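Local coordinates for protein enterochelin esterase (Salmonella enterica subsp. enterica serovar Typhimurium, PDB 3MGA) that probably hydrolyses the ester bonds of the iron-loaded siderophore enterobactin, at residues A340-E353 with Q371-H383. Residues are numbered along the deposited sequence; the frame is centred on the assembly and turned at random.
Sequences ARGLRIVLEAGVRE and QQSIFWRQVDGGH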
# COMPACT_ATOMS: atom_id res chain seq x y z
N ALA A 340 -6.80 13.76 -19.25
CA ALA A 340 -7.32 12.40 -19.20
C ALA A 340 -8.50 12.29 -20.14
O ALA A 340 -9.63 12.60 -19.77
CB ALA A 340 -7.74 12.05 -17.78
N ARG A 341 -8.24 11.85 -21.37
CA ARG A 341 -9.28 11.71 -22.38
C ARG A 341 -9.39 10.26 -22.83
O ARG A 341 -8.49 9.72 -23.48
CB ARG A 341 -9.00 12.63 -23.57
CG ARG A 341 -10.07 12.62 -24.65
CD ARG A 341 -9.81 13.70 -25.69
NE ARG A 341 -9.86 15.04 -25.10
CZ ARG A 341 -9.61 16.17 -25.77
NH1 ARG A 341 -9.68 17.34 -25.14
NH2 ARG A 341 -9.29 16.13 -27.06
N GLY A 342 -10.50 9.62 -22.47
CA GLY A 342 -10.74 8.22 -22.80
C GLY A 342 -10.19 7.29 -21.73
O GLY A 342 -10.36 6.07 -21.82
N LEU A 343 -9.55 7.86 -20.72
CA LEU A 343 -8.97 7.08 -19.63
C LEU A 343 -10.01 6.71 -18.59
O LEU A 343 -10.95 7.45 -18.36
CB LEU A 343 -7.87 7.87 -18.91
CG LEU A 343 -6.61 8.31 -19.67
CD1 LEU A 343 -5.69 9.07 -18.71
CD2 LEU A 343 -5.90 7.12 -20.27
N ARG A 344 -9.83 5.54 -17.99
CA ARG A 344 -10.69 5.11 -16.90
C ARG A 344 -9.72 5.20 -15.72
O ARG A 344 -8.64 4.63 -15.77
CB ARG A 344 -11.23 3.69 -17.10
CG ARG A 344 -11.39 3.27 -18.57
CD ARG A 344 -12.49 2.23 -18.85
NE ARG A 344 -12.99 1.50 -17.67
CZ ARG A 344 -14.21 1.68 -17.14
NH1 ARG A 344 -15.08 2.53 -17.71
NH2 ARG A 344 -14.59 1.00 -16.07
N ILE A 345 -10.08 5.94 -14.69
CA ILE A 345 -9.16 6.14 -13.57
C ILE A 345 -9.76 5.81 -12.22
O ILE A 345 -10.84 6.28 -11.88
CB ILE A 345 -8.66 7.61 -13.53
CG1 ILE A 345 -8.11 8.04 -14.90
CG2 ILE A 345 -7.62 7.78 -12.48
CD1 ILE A 345 -7.62 9.46 -14.93
N VAL A 346 -9.06 4.96 -11.47
CA VAL A 346 -9.44 4.62 -10.11
C VAL A 346 -8.45 5.43 -9.27
O VAL A 346 -7.23 5.29 -9.42
CB VAL A 346 -9.30 3.13 -9.81
CG1 VAL A 346 -9.46 2.88 -8.30
CG2 VAL A 346 -10.32 2.32 -10.60
N LEU A 347 -8.98 6.30 -8.43
CA LEU A 347 -8.14 7.15 -7.62
C LEU A 347 -8.49 6.86 -6.17
O LEU A 347 -9.57 7.20 -5.70
CB LEU A 347 -8.40 8.60 -8.03
CG LEU A 347 -7.36 9.67 -7.70
CD1 LEU A 347 -6.00 9.29 -8.27
CD2 LEU A 347 -7.82 11.01 -8.26
N GLU A 348 -7.58 6.17 -5.50
CA GLU A 348 -7.77 5.77 -4.11
C GLU A 348 -6.79 6.46 -3.18
O GLU A 348 -5.63 6.71 -3.54
CB GLU A 348 -7.63 4.26 -3.98
CG GLU A 348 -7.48 3.77 -2.55
CD GLU A 348 -7.15 2.30 -2.49
OE1 GLU A 348 -7.88 1.51 -3.13
OE2 GLU A 348 -6.18 1.93 -1.78
N ALA A 349 -7.27 6.76 -1.98
CA ALA A 349 -6.48 7.41 -0.93
C ALA A 349 -7.19 7.22 0.40
O ALA A 349 -8.42 7.16 0.45
CB ALA A 349 -6.30 8.87 -1.23
N GLY A 350 -6.42 7.10 1.48
CA GLY A 350 -6.98 6.89 2.80
C GLY A 350 -7.11 8.16 3.62
O GLY A 350 -6.33 9.09 3.45
N VAL A 351 -8.10 8.19 4.51
CA VAL A 351 -8.35 9.34 5.37
C VAL A 351 -7.30 9.45 6.48
O VAL A 351 -7.21 10.48 7.16
CB VAL A 351 -9.78 9.30 5.99
CG1 VAL A 351 -10.83 9.45 4.91
CG2 VAL A 351 -10.02 8.02 6.81
N ARG A 352 -6.50 8.38 6.66
CA ARG A 352 -5.43 8.36 7.65
C ARG A 352 -4.08 8.81 7.05
O ARG A 352 -3.02 8.56 7.61
CB ARG A 352 -5.26 6.96 8.24
CG ARG A 352 -6.45 6.42 9.02
CD ARG A 352 -6.67 7.19 10.28
NE ARG A 352 -7.49 6.48 11.26
CZ ARG A 352 -7.74 6.94 12.49
NH1 ARG A 352 -7.24 8.11 12.87
NH2 ARG A 352 -8.49 6.24 13.33
N GLU A 353 -4.12 9.45 5.88
CA GLU A 353 -2.92 10.01 5.24
C GLU A 353 -3.37 11.35 4.67
O GLU A 353 -3.48 11.50 3.45
CB GLU A 353 -2.34 9.08 4.17
CG GLU A 353 -3.37 8.51 3.18
CD GLU A 353 -2.76 7.61 2.12
OE1 GLU A 353 -3.54 6.98 1.38
OE2 GLU A 353 -1.51 7.52 2.02
N GLN A 371 -15.08 13.99 -20.18
CA GLN A 371 -14.31 13.20 -21.15
C GLN A 371 -13.54 12.00 -20.61
O GLN A 371 -12.67 11.47 -21.31
CB GLN A 371 -13.39 14.14 -21.96
CG GLN A 371 -14.14 15.09 -22.93
CD GLN A 371 -15.11 16.03 -22.23
OE1 GLN A 371 -14.96 16.35 -21.05
NE2 GLN A 371 -16.12 16.50 -22.96
N GLN A 372 -13.85 11.56 -19.40
CA GLN A 372 -13.18 10.40 -18.82
C GLN A 372 -13.99 9.82 -17.65
O GLN A 372 -14.79 10.52 -17.02
CB GLN A 372 -11.75 10.74 -18.36
CG GLN A 372 -11.64 11.59 -17.10
CD GLN A 372 -12.28 12.95 -17.21
OE1 GLN A 372 -12.87 13.45 -16.25
NE2 GLN A 372 -12.19 13.57 -18.39
N SER A 373 -13.76 8.54 -17.37
CA SER A 373 -14.44 7.83 -16.29
C SER A 373 -13.50 7.76 -15.08
O SER A 373 -12.48 7.10 -15.14
CB SER A 373 -14.81 6.43 -16.76
OG SER A 373 -15.54 6.49 -17.97
N ILE A 374 -13.86 8.44 -14.00
CA ILE A 374 -13.05 8.49 -12.78
C ILE A 374 -13.79 7.83 -11.61
O ILE A 374 -14.95 8.14 -11.37
CB ILE A 374 -12.77 9.94 -12.33
CG1 ILE A 374 -12.28 10.80 -13.50
CG2 ILE A 374 -11.76 9.96 -11.18
CD1 ILE A 374 -10.93 10.40 -14.04
N PHE A 375 -13.11 6.94 -10.90
CA PHE A 375 -13.70 6.26 -9.74
C PHE A 375 -13.00 6.71 -8.47
O PHE A 375 -11.88 6.31 -8.20
CB PHE A 375 -13.52 4.75 -9.86
CG PHE A 375 -14.17 4.16 -11.07
CD1 PHE A 375 -13.47 4.05 -12.26
CD2 PHE A 375 -15.47 3.68 -11.01
CE1 PHE A 375 -14.06 3.49 -13.37
CE2 PHE A 375 -16.07 3.13 -12.12
CZ PHE A 375 -15.37 3.03 -13.30
N TRP A 376 -13.66 7.54 -7.67
CA TRP A 376 -13.08 8.00 -6.41
C TRP A 376 -13.37 6.99 -5.30
O TRP A 376 -14.51 6.61 -5.09
CB TRP A 376 -13.62 9.39 -6.04
CG TRP A 376 -13.08 9.90 -4.76
CD1 TRP A 376 -13.69 9.86 -3.54
CD2 TRP A 376 -11.79 10.48 -4.54
NE1 TRP A 376 -12.87 10.40 -2.58
CE2 TRP A 376 -11.69 10.79 -3.17
CE3 TRP A 376 -10.71 10.78 -5.38
CZ2 TRP A 376 -10.57 11.39 -2.61
CZ3 TRP A 376 -9.58 11.38 -4.82
CH2 TRP A 376 -9.52 11.68 -3.44
N ARG A 377 -12.32 6.55 -4.60
CA ARG A 377 -12.47 5.58 -3.51
C ARG A 377 -11.73 6.03 -2.25
O ARG A 377 -10.51 6.12 -2.24
CB ARG A 377 -11.99 4.19 -3.95
CG ARG A 377 -12.85 3.52 -5.05
CD ARG A 377 -14.29 3.30 -4.56
NE ARG A 377 -15.16 2.61 -5.51
CZ ARG A 377 -15.88 3.21 -6.45
NH1 ARG A 377 -15.83 4.53 -6.60
NH2 ARG A 377 -16.64 2.49 -7.26
N GLN A 378 -12.49 6.31 -1.19
CA GLN A 378 -11.94 6.74 0.10
C GLN A 378 -11.79 5.50 0.94
O GLN A 378 -12.70 4.67 0.97
CB GLN A 378 -12.87 7.69 0.84
CG GLN A 378 -13.16 8.96 0.10
CD GLN A 378 -14.05 9.90 0.88
OE1 GLN A 378 -14.30 9.71 2.08
NE2 GLN A 378 -14.53 10.94 0.21
N VAL A 379 -10.67 5.38 1.64
CA VAL A 379 -10.41 4.23 2.46
C VAL A 379 -10.20 4.63 3.92
O VAL A 379 -9.49 5.60 4.21
CB VAL A 379 -9.17 3.44 1.92
CG1 VAL A 379 -8.89 2.20 2.75
CG2 VAL A 379 -9.41 3.03 0.48
N ASP A 380 -10.85 3.92 4.82
CA ASP A 380 -10.70 4.17 6.25
C ASP A 380 -9.44 3.38 6.62
O ASP A 380 -9.51 2.24 7.07
CB ASP A 380 -11.93 3.69 7.03
CG ASP A 380 -11.81 3.94 8.51
OD1 ASP A 380 -10.72 4.30 8.98
OD2 ASP A 380 -12.83 3.77 9.22
N GLY A 381 -8.30 4.03 6.39
CA GLY A 381 -6.98 3.48 6.63
C GLY A 381 -5.97 4.48 6.09
O GLY A 381 -6.35 5.61 5.77
N GLY A 382 -4.71 4.08 5.95
CA GLY A 382 -3.68 5.00 5.47
C GLY A 382 -2.72 4.55 4.38
O GLY A 382 -3.09 3.83 3.46
N HIS A 383 -1.49 5.04 4.49
CA HIS A 383 -0.40 4.75 3.55
C HIS A 383 0.06 3.35 3.96
O HIS A 383 1.15 3.16 4.49
CB HIS A 383 0.69 5.80 3.74
CG HIS A 383 1.64 5.93 2.59
ND1 HIS A 383 1.35 6.69 1.48
CD2 HIS A 383 2.88 5.42 2.39
CE1 HIS A 383 2.36 6.63 0.64
NE2 HIS A 383 3.30 5.88 1.17
O HOH W 1 -1.14 6.71 6.73
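Glu353 and His383 meet beyond the C-terminal ends of two parallel strands, 344-350 and 373-379. Glu353 is at the N-cap position of helix 354-367. Its chain can be followed outward. Glu353 CB and CG lie alongside His383 N, CB at 4.1 Å, with CG also near Gly382 C. Beyond CG the chain is extended (chi2 179°), which brings Glu353 CD to 3.7 Å from His383 N. Glu353 OE2 accepts a hydrogen bond from His383 ND1 at 3.0 Å, in the ring plane, with the carboxylate turned 71° from the ring. Glu353 OE1 takes Gly350 N at 2.9 Å through its anti lone pair and is also hydrogen-bonded to Ser313 OG. Both oxygens are thus held, which should restrict the carboxylate's rotation. His383 also touches Ser289 of a probable nucleophile elbow, a placement consistent with the hydrolase active site.

Along the strands, backbone bonds such as Leu347 N to Phe375 O (2.9 Å) set the register. Ile345 CD1 packs on Ile374 CD1 at 3.6 Å. Leu347 CD2 meets the Trp376 edge at CZ3, 3.9 Å away.

Strand 373-379 is the outermost strand, joined to 344-350 by a beta-alpha-beta crossover. Helix 354-367 covers the Ile374 and Trp376 face, helix 385-399 the Val346 face, and strand 308-312 flanks 344-350.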